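Local coordinates for virulence protein STM3117 (Salmonella enterica subsp. enterica serovar Typhimurium, PDB 3HUH) that is critically involved in promoting bacterial replication inside host macrophages and may take part in biosynthesis and modification of the cell-wall peptidoglycan, at residues Val31-Thr36 with Leu68-Met73; Ser110-Pro115 with Tyr129-Asp134; Ile125-Ile130 with Leu137-Gln142. All coordinates share one frame; numbering follows the deposited sequence.

Overall arrangement
The chain carries two four-stranded mixed sheets, the two halves of a vicinal oxygen chelate (VOC) fold, and the contacts sample both. Contact 1 sits at the end of the sheet built on strands 21-31 and 64-70. Contacts 2 and 3 belong to the other sheet, share Tyr-129 and Ile-130 on strand 123-131, and have centres about 8 Å apart; Ile-111 and Gly-114 of contact 2 pack on Ile-128 of contact 3. Contacts 1 and 3 lie on opposite sides of the chain's centre, their centres about 24 Å apart. Contact 2 bridges the halves, since Asp-134 and Pro-133 touch residues 31-36. Contacts 2 and 3 also touch the second subunit.

Contact 1 of 3, residues Val31-Thr36 with Leu68-Met73; sequences VSDIST and LHQQEM
Val-31 and His-69 end the parallel pairing of strands 21-31 and 64-70: Val-31 N donates to His-69 O at 2.8 Å, and Gln-71 N returns a bond to Val-31 O at 2.9 Å. These two bonds flank Gln-70, which pairs with Val-31. Past it the chains part: strand 21-31 exits into helix 34-43, which packs beside the end of strand 64-70 in this sheet of the VOC fold, while Gln-70 to Met-73 form a type II turn closed by Met-73 N on Gln-70 O.

Gln-70 makes the polar side-chain bond. With CG anti to the backbone N (chi1 -179°) and the chain extended beyond it, the amide passes Ser-32 O and reaches the start of the helix. There Ile-34 N meets Gln-70 OE1 at 2.9 Å, in the carbonyl plane and on a lone pair, with an N-H...O angle of 169°. Water 1 donates to the same oxygen and accepts from Ser-35 N. Asp-33 is the N-cap: its OD2 takes Thr-36 N at 2.9 Å and Thr-36 OG1 at 2.7 Å, the two donors arriving from opposite faces of the carboxylate plane.

Ile-34 supplies the apolar part. Its CD1 lies 3.6 Å from Gln-70 CB, and its CG2 meets Leu-68 CD1 at 4.1 Å, so the isoleucine bridges two residues that point to the same side of strand 64-70. Beyond the pair, Leu-68 reaches Thr-37 and Ile-38 of the helix, and Ser-32 N is held by Asp-134 OD1.

Two backbone N-H groups of the helix's first turn find side-chain acceptors, Ile-34 N on Gln-70 and Thr-36 N on Asp-33, with the water serving Ser-35 N. Gln-70 thus supplements the Asp-33 N-cap with an acceptor from outside the helix.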
loop_
_atom_site.group_PDB
_atom_site.type_symbol
_atom_site.label_atom_id
_atom_site.label_comp_id
_atom_site.label_asym_id
_atom_site.label_seq_id
_atom_site.Cartn_x
_atom_site.Cartn_y
_atom_site.Cartn_z
ATOM N N VAL A 31 -6.978 7.506 -9.055
ATOM C CA VAL A 31 -8.430 7.400 -9.142
ATOM C C VAL A 31 -9.076 8.244 -10.237
ATOM O O VAL A 31 -8.492 9.218 -10.717
ATOM C CB VAL A 31 -9.059 7.777 -7.777
ATOM C CG1 VAL A 31 -8.521 6.852 -6.691
ATOM C CG2 VAL A 31 -8.741 9.223 -7.434
ATOM N N SER A 32 -10.288 7.865 -10.633
ATOM C CA SER A 32 -10.995 8.612 -11.670
ATOM C C SER A 32 -11.505 9.956 -11.151
ATOM O O SER A 32 -11.448 10.967 -11.858
ATOM C CB SER A 32 -12.157 7.782 -12.236
ATOM O OG SER A 32 -13.121 7.471 -11.245
ATOM N N ASP A 33 -11.986 9.972 -9.912
ATOM C CA ASP A 33 -12.504 11.199 -9.316
ATOM C C ASP A 33 -12.140 11.307 -7.834
ATOM O O ASP A 33 -12.690 10.595 -6.990
ATOM C CB ASP A 33 -14.024 11.255 -9.472
ATOM C CG ASP A 33 -14.594 12.597 -9.066
ATOM O OD1 ASP A 33 -14.444 13.567 -9.841
ATOM O OD2 ASP A 33 -15.171 12.692 -7.967
ATOM N N ILE A 34 -11.217 12.208 -7.525
ATOM C CA ILE A 34 -10.775 12.399 -6.155
ATOM C C ILE A 34 -11.923 12.713 -5.189
ATOM O O ILE A 34 -11.963 12.168 -4.087
ATOM C CB ILE A 34 -9.671 13.488 -6.093
ATOM C CG1 ILE A 34 -8.358 12.896 -6.620
ATOM C CG2 ILE A 34 -9.515 14.014 -4.669
ATOM C CD1 ILE A 34 -7.176 13.849 -6.627
ATOM N N SER A 35 -12.863 13.564 -5.597
ATOM C CA SER A 35 -13.987 13.905 -4.720
ATOM C C SER A 35 -14.761 12.665 -4.279
ATOM O O SER A 35 -15.092 12.506 -3.100
ATOM C CB SER A 35 -14.946 14.877 -5.419
ATOM O OG SER A 35 -14.339 16.143 -5.591
ATOM N N THR A 36 -15.046 11.789 -5.235
ATOM C CA THR A 36 -15.782 10.561 -4.961
ATOM C C THR A 36 -14.991 9.627 -4.046
ATOM O O THR A 36 -15.548 9.004 -3.139
ATOM C CB THR A 36 -16.110 9.829 -6.273
ATOM O OG1 THR A 36 -16.857 10.705 -7.131
ATOM C CG2 THR A 36 -16.922 8.587 -5.999
ATOM N N LEU A 68 -3.500 10.743 -3.087
ATOM C CA LEU A 68 -4.362 10.520 -4.227
ATOM C C LEU A 68 -3.883 11.241 -5.474
ATOM O O LEU A 68 -3.409 12.374 -5.402
ATOM C CB LEU A 68 -5.794 10.980 -3.908
ATOM C CG LEU A 68 -6.444 10.350 -2.674
ATOM C CD1 LEU A 68 -7.818 10.972 -2.446
ATOM C CD2 LEU A 68 -6.562 8.836 -2.861
ATOM N N HIS A 69 -3.980 10.554 -6.611
ATOM C CA HIS A 69 -3.645 11.128 -7.918
ATOM C C HIS A 69 -4.907 10.937 -8.750
ATOM O O HIS A 69 -5.463 9.835 -8.797
ATOM C CB HIS A 69 -2.537 10.359 -8.643
ATOM C CG HIS A 69 -1.145 10.671 -8.187
ATOM N ND1 HIS A 69 -0.860 11.499 -7.124
ATOM C CD2 HIS A 69 0.048 10.231 -8.651
ATOM C CE1 HIS A 69 0.449 11.556 -6.953
ATOM N NE2 HIS A 69 1.023 10.795 -7.867
ATOM N N GLN A 70 -5.374 11.988 -9.406
ATOM C CA GLN A 70 -6.549 11.833 -10.246
ATOM C C GLN A 70 -6.065 11.607 -11.675
ATOM O O GLN A 70 -5.054 12.172 -12.095
ATOM C CB GLN A 70 -7.430 13.083 -10.176
ATOM C CG GLN A 70 -8.694 13.007 -11.014
ATOM C CD GLN A 70 -9.690 14.096 -10.651
ATOM O OE1 GLN A 70 -10.357 14.023 -9.620
ATOM N NE2 GLN A 70 -9.782 15.124 -11.493
ATOM N N GLN A 71 -6.764 10.770 -12.426
ATOM C CA GLN A 71 -6.349 10.538 -13.800
ATOM C C GLN A 71 -6.310 11.868 -14.547
ATOM O O GLN A 71 -7.127 12.755 -14.294
ATOM C CB GLN A 71 -7.308 9.574 -14.492
ATOM C CG GLN A 71 -7.235 8.162 -13.933
ATOM C CD GLN A 71 -8.085 7.186 -14.713
ATOM O OE1 GLN A 71 -9.314 7.275 -14.713
ATOM N NE2 GLN A 71 -7.433 6.252 -15.397
ATOM N N GLU A 72 -5.340 11.988 -15.448
ATOM C CA GLU A 72 -5.123 13.177 -16.267
ATOM C C GLU A 72 -4.344 14.257 -15.520
ATOM O O GLU A 72 -4.019 15.299 -16.085
ATOM C CB GLU A 72 -6.450 13.728 -16.794
ATOM C CG GLU A 72 -7.202 12.736 -17.665
ATOM C CD GLU A 72 -6.385 12.260 -18.858
ATOM O OE1 GLU A 72 -6.062 13.089 -19.733
ATOM O OE2 GLU A 72 -6.066 11.056 -18.922
ATOM N N MET A 73 -4.059 14.015 -14.243
ATOM C CA MET A 73 -3.245 14.954 -13.476
ATOM C C MET A 73 -2.449 14.234 -12.395
ATOM O O MET A 73 -2.393 14.652 -11.243
ATOM C CB MET A 73 -4.081 16.108 -12.898
ATOM C CG MET A 73 -5.122 15.782 -11.858
ATOM S SD MET A 73 -6.075 17.296 -11.437
ATOM C CE MET A 73 -4.770 18.391 -10.813
HETATM O O HOH W 1 -12.594 15.342 -8.148
#

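Contact 2 of 3, residues Ser110-Pro115 with Tyr129-Asp134; sequences SIVEGP and YIRDPD
Val-112 turns CG1 anti to its own backbone N (chi1 176°), which brings CG2 round to residues 129-131; there CG2 lies 3.9 Å from Arg-131 CG, and the two side chains cross at about a right angle. With Tyr-129 CG beside its backbone N (chi1 -62°), the CD2 edge of the ring comes to Glu-113; independently, CB of the tyrosine meets Val-112 CB at 4.0 Å. Glu-113 O lies at that ring edge, in the ring plane and 3.6 Å from Tyr-129 CD2.

The same carbonyl takes the backbone N of the tyrosine: Tyr-129 N reaches Glu-113 O at 2.9 Å, nearly straight on. Tyr-129 O in turn accepts from Val-112 N at 2.8 Å, a more bent bond whose donor is tilted from the carbonyl plane. Further along, water 2 replaces direct pairing, donating to Ser-110 O at 2.7 Å and accepting from Arg-131 N at 3.0 Å.

In the VOC fold this is a short, irregular pairing beside the end of strand 123-131, made by the chain that follows helix 97-106 and runs roughly antiparallel. Gly-114 then adopts a phi of 106°, where a side chain would press on the preceding carbonyl, and a cis peptide leads into Pro-115, where the chain turns the corner toward strand 116-120. Ile-111 packs on Val-101, Ile-104 and Leu-105 of helix 97-106, and Ile-130 on Ile-104 of the same helix.

Polar ends find their partners beyond the pair. Arg-118 makes a salt bridge to Glu-113 OE1 and donates to Tyr-129 OH, while Arg-131 NH2 bonds Lys-78 O of the second subunit, whose Pro-77 packs on Val-112, Glu-113 and Tyr-129.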
loop_
_atom_site.group_PDB
_atom_site.type_symbol
_atom_site.label_atom_id
_atom_site.label_comp_id
_atom_site.label_asym_id
_atom_site.label_seq_id
_atom_site.Cartn_x
_atom_site.Cartn_y
_atom_site.Cartn_z
ATOM N N SER A 110 -21.860 -3.109 -0.436
ATOM C CA SER A 110 -21.920 -4.543 -0.667
ATOM C C SER A 110 -20.675 -5.249 -0.144
ATOM O O SER A 110 -19.548 -4.790 -0.347
ATOM C CB SER A 110 -22.081 -4.829 -2.159
ATOM O OG SER A 110 -23.214 -4.153 -2.680
ATOM N N ILE A 111 -20.889 -6.368 0.539
ATOM C CA ILE A 111 -19.795 -7.161 1.076
ATOM C C ILE A 111 -19.354 -8.177 0.027
ATOM O O ILE A 111 -20.110 -9.084 -0.331
ATOM C CB ILE A 111 -20.233 -7.905 2.354
ATOM C CG1 ILE A 111 -20.488 -6.887 3.470
ATOM C CG2 ILE A 111 -19.165 -8.912 2.771
ATOM C CD1 ILE A 111 -20.914 -7.494 4.787
ATOM N N VAL A 112 -18.131 -8.020 -0.473
ATOM C CA VAL A 112 -17.610 -8.931 -1.485
ATOM C C VAL A 112 -17.475 -10.340 -0.922
ATOM O O VAL A 112 -17.890 -11.313 -1.551
ATOM C CB VAL A 112 -16.235 -8.463 -2.005
ATOM C CG1 VAL A 112 -15.673 -9.481 -2.985
ATOM C CG2 VAL A 112 -16.376 -7.103 -2.671
ATOM N N GLU A 113 -16.895 -10.436 0.268
ATOM C CA GLU A 113 -16.704 -11.714 0.935
ATOM C C GLU A 113 -16.447 -11.484 2.417
ATOM O O GLU A 113 -16.002 -10.406 2.812
ATOM C CB GLU A 113 -15.515 -12.462 0.322
ATOM C CG GLU A 113 -15.256 -13.821 0.955
ATOM C CD GLU A 113 -14.178 -14.609 0.239
ATOM O OE1 GLU A 113 -13.881 -15.740 0.677
ATOM O OE2 GLU A 113 -13.631 -14.101 -0.761
ATOM N N GLY A 114 -16.737 -12.493 3.232
ATOM C CA GLY A 114 -16.494 -12.377 4.654
ATOM C C GLY A 114 -17.730 -12.201 5.518
ATOM O O GLY A 114 -18.845 -12.059 5.003
ATOM N N PRO A 115 -17.554 -12.183 6.847
ATOM C CA PRO A 115 -16.252 -12.318 7.510
ATOM C C PRO A 115 -15.633 -13.707 7.356
ATOM O O PRO A 115 -16.315 -14.727 7.491
ATOM C CB PRO A 115 -16.569 -11.968 8.961
ATOM C CG PRO A 115 -17.979 -12.455 9.116
ATOM C CD PRO A 115 -18.630 -11.990 7.836
ATOM N N TYR A 129 -14.388 -7.986 3.115
ATOM C CA TYR A 129 -13.935 -7.327 1.894
ATOM C C TYR A 129 -15.002 -6.471 1.239
ATOM O O TYR A 129 -16.156 -6.886 1.120
ATOM C CB TYR A 129 -13.497 -8.356 0.850
ATOM C CG TYR A 129 -12.333 -9.239 1.224
ATOM C CD1 TYR A 129 -11.051 -8.974 0.739
ATOM C CD2 TYR A 129 -12.520 -10.376 2.007
ATOM C CE1 TYR A 129 -9.986 -9.829 1.014
ATOM C CE2 TYR A 129 -11.464 -11.237 2.289
ATOM C CZ TYR A 129 -10.200 -10.960 1.786
ATOM O OH TYR A 129 -9.161 -11.826 2.027
ATOM N N ILE A 130 -14.606 -5.278 0.811
ATOM C CA ILE A 130 -15.501 -4.370 0.096
ATOM C C ILE A 130 -14.672 -3.745 -1.018
ATOM O O ILE A 130 -13.475 -4.018 -1.142
ATOM C CB ILE A 130 -16.072 -3.244 1.003
ATOM C CG1 ILE A 130 -14.933 -2.428 1.625
ATOM C CG2 ILE A 130 -16.961 -3.849 2.082
ATOM C CD1 ILE A 130 -15.397 -1.262 2.464
ATOM N N ARG A 131 -15.302 -2.923 -1.844
ATOM C CA ARG A 131 -14.584 -2.266 -2.922
ATOM C C ARG A 131 -14.801 -0.772 -2.854
ATOM O O ARG A 131 -15.875 -0.311 -2.459
ATOM C CB ARG A 131 -15.051 -2.772 -4.286
ATOM C CG ARG A 131 -14.579 -4.174 -4.603
ATOM C CD ARG A 131 -14.877 -4.567 -6.033
ATOM N NE ARG A 131 -14.587 -5.982 -6.240
ATOM C CZ ARG A 131 -13.367 -6.503 -6.296
ATOM N NH1 ARG A 131 -12.299 -5.721 -6.176
ATOM N NH2 ARG A 131 -13.214 -7.812 -6.448
ATOM N N ASP A 132 -13.782 -0.008 -3.230
ATOM C CA ASP A 132 -13.933 1.435 -3.220
ATOM C C ASP A 132 -14.534 1.859 -4.561
ATOM O O ASP A 132 -14.801 1.015 -5.417
ATOM C CB ASP A 132 -12.594 2.134 -2.897
ATOM C CG ASP A 132 -11.607 2.149 -4.054
ATOM O OD1 ASP A 132 -11.864 1.559 -5.123
ATOM O OD2 ASP A 132 -10.542 2.779 -3.873
ATOM N N PRO A 133 -14.772 3.162 -4.759
ATOM C CA PRO A 133 -15.363 3.642 -6.016
ATOM C C PRO A 133 -14.700 3.226 -7.323
ATOM O O PRO A 133 -15.369 3.138 -8.363
ATOM C CB PRO A 133 -15.366 5.153 -5.829
ATOM C CG PRO A 133 -15.619 5.292 -4.372
ATOM C CD PRO A 133 -14.665 4.266 -3.789
ATOM N N ASP A 134 -13.399 2.959 -7.277
ATOM C CA ASP A 134 -12.670 2.578 -8.481
ATOM C C ASP A 134 -12.501 1.075 -8.645
ATOM O O ASP A 134 -11.945 0.617 -9.635
ATOM C CB ASP A 134 -11.304 3.270 -8.501
ATOM C CG ASP A 134 -11.418 4.774 -8.693
ATOM O OD1 ASP A 134 -11.416 5.233 -9.857
ATOM O OD2 ASP A 134 -11.534 5.498 -7.680
HETATM O O HOH W 2 -18.275 -3.327 -2.249
#

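Contact 3 of 3, residues Ile125-Ile130 with Leu137-Gln142; sequences IMSIYI and LIEISQ
Tyr-129 and Glu-139 lie side by side and point the same way, the ring and carboxylate planes 24° apart. Glu-139 CG sits over one ring face, 4.0 Å from its centroid and offset toward the rim, a CH-pi contact. On the same face of the sheet, Leu-137 slants past the ring, with CD2 3.8 Å from Tyr-129 CD1.

Next to this pair run two serine hydroxyls in line, ending on the glutamate. Ser-141 OG donates to Ser-127 OG at 2.7 Å, and Ser-127 OG donates in turn to Glu-139 OE2, also at 2.7 Å, on the anti lone pair of the carboxylate. Glu-139, with CG anti to the backbone N (chi1 -176°), extends far enough for this bond, which should limit the carboxylate's rotation. Ile-125 CD1 packs 3.6 Å from Ser-141 OG, covering the serines.

Isoleucines dominate the middle of the other face, with Met-126 and Gln-142 at its end. Ile-128 and Ile-140 lie parallel, CG2 of the first 3.6 Å from CB of the second, while Ile-130 crosses obliquely to meet Ile-140 with its CD1 and Ile-138 with its CG1. Six backbone hydrogen bonds, two at each of Met-126–Gln-142, Ile-128–Ile-140 and Ile-130–Ile-138, hold this antiparallel hairpin together.

Strand 88-93 lies beyond 137-142 and strand 116-120 beyond 123-131, making these the two central strands of their sheet. Helix 97-106 covers Met-126, Ile-128 and Ile-130 on the isoleucine face, and Gln-142 OE1 accepts from Ile-97 N at its start; opposite, Arg-118 touches Ser-127 and Glu-139, while His-26 of the second subunit packs on Glu-139.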
loop_
_atom_site.group_PDB
_atom_site.type_symbol
_atom_site.label_atom_id
_atom_site.label_comp_id
_atom_site.label_asym_id
_atom_site.label_seq_id
_atom_site.Cartn_x
_atom_site.Cartn_y
_atom_site.Cartn_z
ATOM N N ILE A 125 -6.295 -13.248 11.266
ATOM C CA ILE A 125 -7.212 -12.116 11.295
ATOM C C ILE A 125 -8.568 -12.527 10.727
ATOM O O ILE A 125 -8.670 -13.519 10.002
ATOM C CB ILE A 125 -6.674 -10.931 10.440
ATOM C CG1 ILE A 125 -6.510 -11.372 8.980
ATOM C CG2 ILE A 125 -5.346 -10.432 11.005
ATOM C CD1 ILE A 125 -5.947 -10.280 8.056
ATOM N N MET A 126 -9.610 -11.779 11.076
ATOM C CA MET A 126 -10.947 -12.031 10.537
ATOM C C MET A 126 -11.127 -10.874 9.567
ATOM O O MET A 126 -11.037 -9.716 9.965
ATOM C CB MET A 126 -12.023 -11.973 11.622
ATOM C CG MET A 126 -13.422 -12.415 11.134
ATOM S SD MET A 126 -13.515 -14.158 10.562
ATOM C CE MET A 126 -12.416 -14.879 11.688
ATOM N N SER A 127 -11.379 -11.188 8.301
ATOM C CA SER A 127 -11.500 -10.151 7.282
ATOM C C SER A 127 -12.849 -10.016 6.601
ATOM O O SER A 127 -13.562 -10.996 6.393
ATOM C CB SER A 127 -10.462 -10.380 6.182
ATOM O OG SER A 127 -9.143 -10.394 6.685
ATOM N N ILE A 128 -13.167 -8.779 6.240
ATOM C CA ILE A 128 -14.382 -8.463 5.512
ATOM C C ILE A 128 -13.855 -7.694 4.298
ATOM O O ILE A 128 -12.950 -6.869 4.432
ATOM C CB ILE A 128 -15.337 -7.586 6.357
ATOM C CG1 ILE A 128 -16.683 -7.446 5.640
ATOM C CG2 ILE A 128 -14.715 -6.234 6.628
ATOM C CD1 ILE A 128 -17.433 -8.761 5.508
ATOM N N TYR A 129 -14.388 -7.986 3.115
ATOM C CA TYR A 129 -13.935 -7.327 1.894
ATOM C C TYR A 129 -15.002 -6.471 1.239
ATOM O O TYR A 129 -16.156 -6.886 1.120
ATOM C CB TYR A 129 -13.497 -8.356 0.850
ATOM C CG TYR A 129 -12.333 -9.239 1.224
ATOM C CD1 TYR A 129 -11.051 -8.974 0.739
ATOM C CD2 TYR A 129 -12.520 -10.376 2.007
ATOM C CE1 TYR A 129 -9.986 -9.829 1.014
ATOM C CE2 TYR A 129 -11.464 -11.237 2.289
ATOM C CZ TYR A 129 -10.200 -10.960 1.786
ATOM O OH TYR A 129 -9.161 -11.826 2.027
ATOM N N ILE A 130 -14.606 -5.278 0.811
ATOM C CA ILE A 130 -15.501 -4.370 0.096
ATOM C C ILE A 130 -14.672 -3.745 -1.018
ATOM O O ILE A 130 -13.475 -4.018 -1.142
ATOM C CB ILE A 130 -16.072 -3.244 1.003
ATOM C CG1 ILE A 130 -14.933 -2.428 1.625
ATOM C CG2 ILE A 130 -16.961 -3.849 2.082
ATOM C CD1 ILE A 130 -15.397 -1.262 2.464
ATOM N N LEU A 137 -9.760 -3.407 -4.104
ATOM C CA LEU A 137 -10.247 -4.337 -3.093
ATOM C C LEU A 137 -9.752 -3.861 -1.734
ATOM O O LEU A 137 -8.548 -3.656 -1.535
ATOM C CB LEU A 137 -9.738 -5.751 -3.367
ATOM C CG LEU A 137 -10.254 -6.827 -2.404
ATOM C CD1 LEU A 137 -11.766 -6.994 -2.564
ATOM C CD2 LEU A 137 -9.537 -8.133 -2.681
ATOM N N ILE A 138 -10.687 -3.672 -0.810
ATOM C CA ILE A 138 -10.345 -3.222 0.531
ATOM C C ILE A 138 -10.717 -4.306 1.532
ATOM O O ILE A 138 -11.882 -4.675 1.665
ATOM C CB ILE A 138 -11.091 -1.921 0.890
ATOM C CG1 ILE A 138 -10.803 -0.846 -0.167
ATOM C CG2 ILE A 138 -10.677 -1.455 2.278
ATOM C CD1 ILE A 138 -9.329 -0.524 -0.363
ATOM N N GLU A 139 -9.701 -4.814 2.219
ATOM C CA GLU A 139 -9.860 -5.859 3.216
ATOM C C GLU A 139 -9.759 -5.182 4.579
ATOM O O GLU A 139 -8.727 -4.603 4.908
ATOM C CB GLU A 139 -8.739 -6.899 3.042
ATOM C CG GLU A 139 -8.814 -8.116 3.964
ATOM C CD GLU A 139 -7.630 -9.070 3.795
ATOM O OE1 GLU A 139 -6.820 -8.867 2.863
ATOM O OE2 GLU A 139 -7.508 -10.031 4.593
ATOM N N ILE A 140 -10.840 -5.220 5.352
ATOM C CA ILE A 140 -10.843 -4.622 6.689
ATOM C C ILE A 140 -10.776 -5.795 7.659
ATOM O O ILE A 140 -11.643 -6.678 7.644
ATOM C CB ILE A 140 -12.109 -3.781 6.929
ATOM C CG1 ILE A 140 -12.187 -2.671 5.877
ATOM C CG2 ILE A 140 -12.060 -3.157 8.312
ATOM C CD1 ILE A 140 -13.510 -1.946 5.821
ATOM N N SER A 141 -9.755 -5.804 8.511
ATOM C CA SER A 141 -9.555 -6.936 9.407
ATOM C C SER A 141 -9.237 -6.635 10.867
ATOM O O SER A 141 -8.692 -5.590 11.200
ATOM C CB SER A 141 -8.430 -7.804 8.837
ATOM O OG SER A 141 -8.547 -7.920 7.427
ATOM N N GLN A 142 -9.581 -7.583 11.732
ATOM C CA GLN A 142 -9.296 -7.470 13.156
ATOM C C GLN A 142 -8.491 -8.704 13.544
ATOM O O GLN A 142 -8.832 -9.823 13.143
ATOM C CB GLN A 142 -10.588 -7.429 13.976
ATOM C CG GLN A 142 -10.347 -7.498 15.477
ATOM C CD GLN A 142 -11.633 -7.501 16.273
ATOM O OE1 GLN A 142 -12.616 -8.132 15.885
ATOM N NE2 GLN A 142 -11.628 -6.805 17.405
#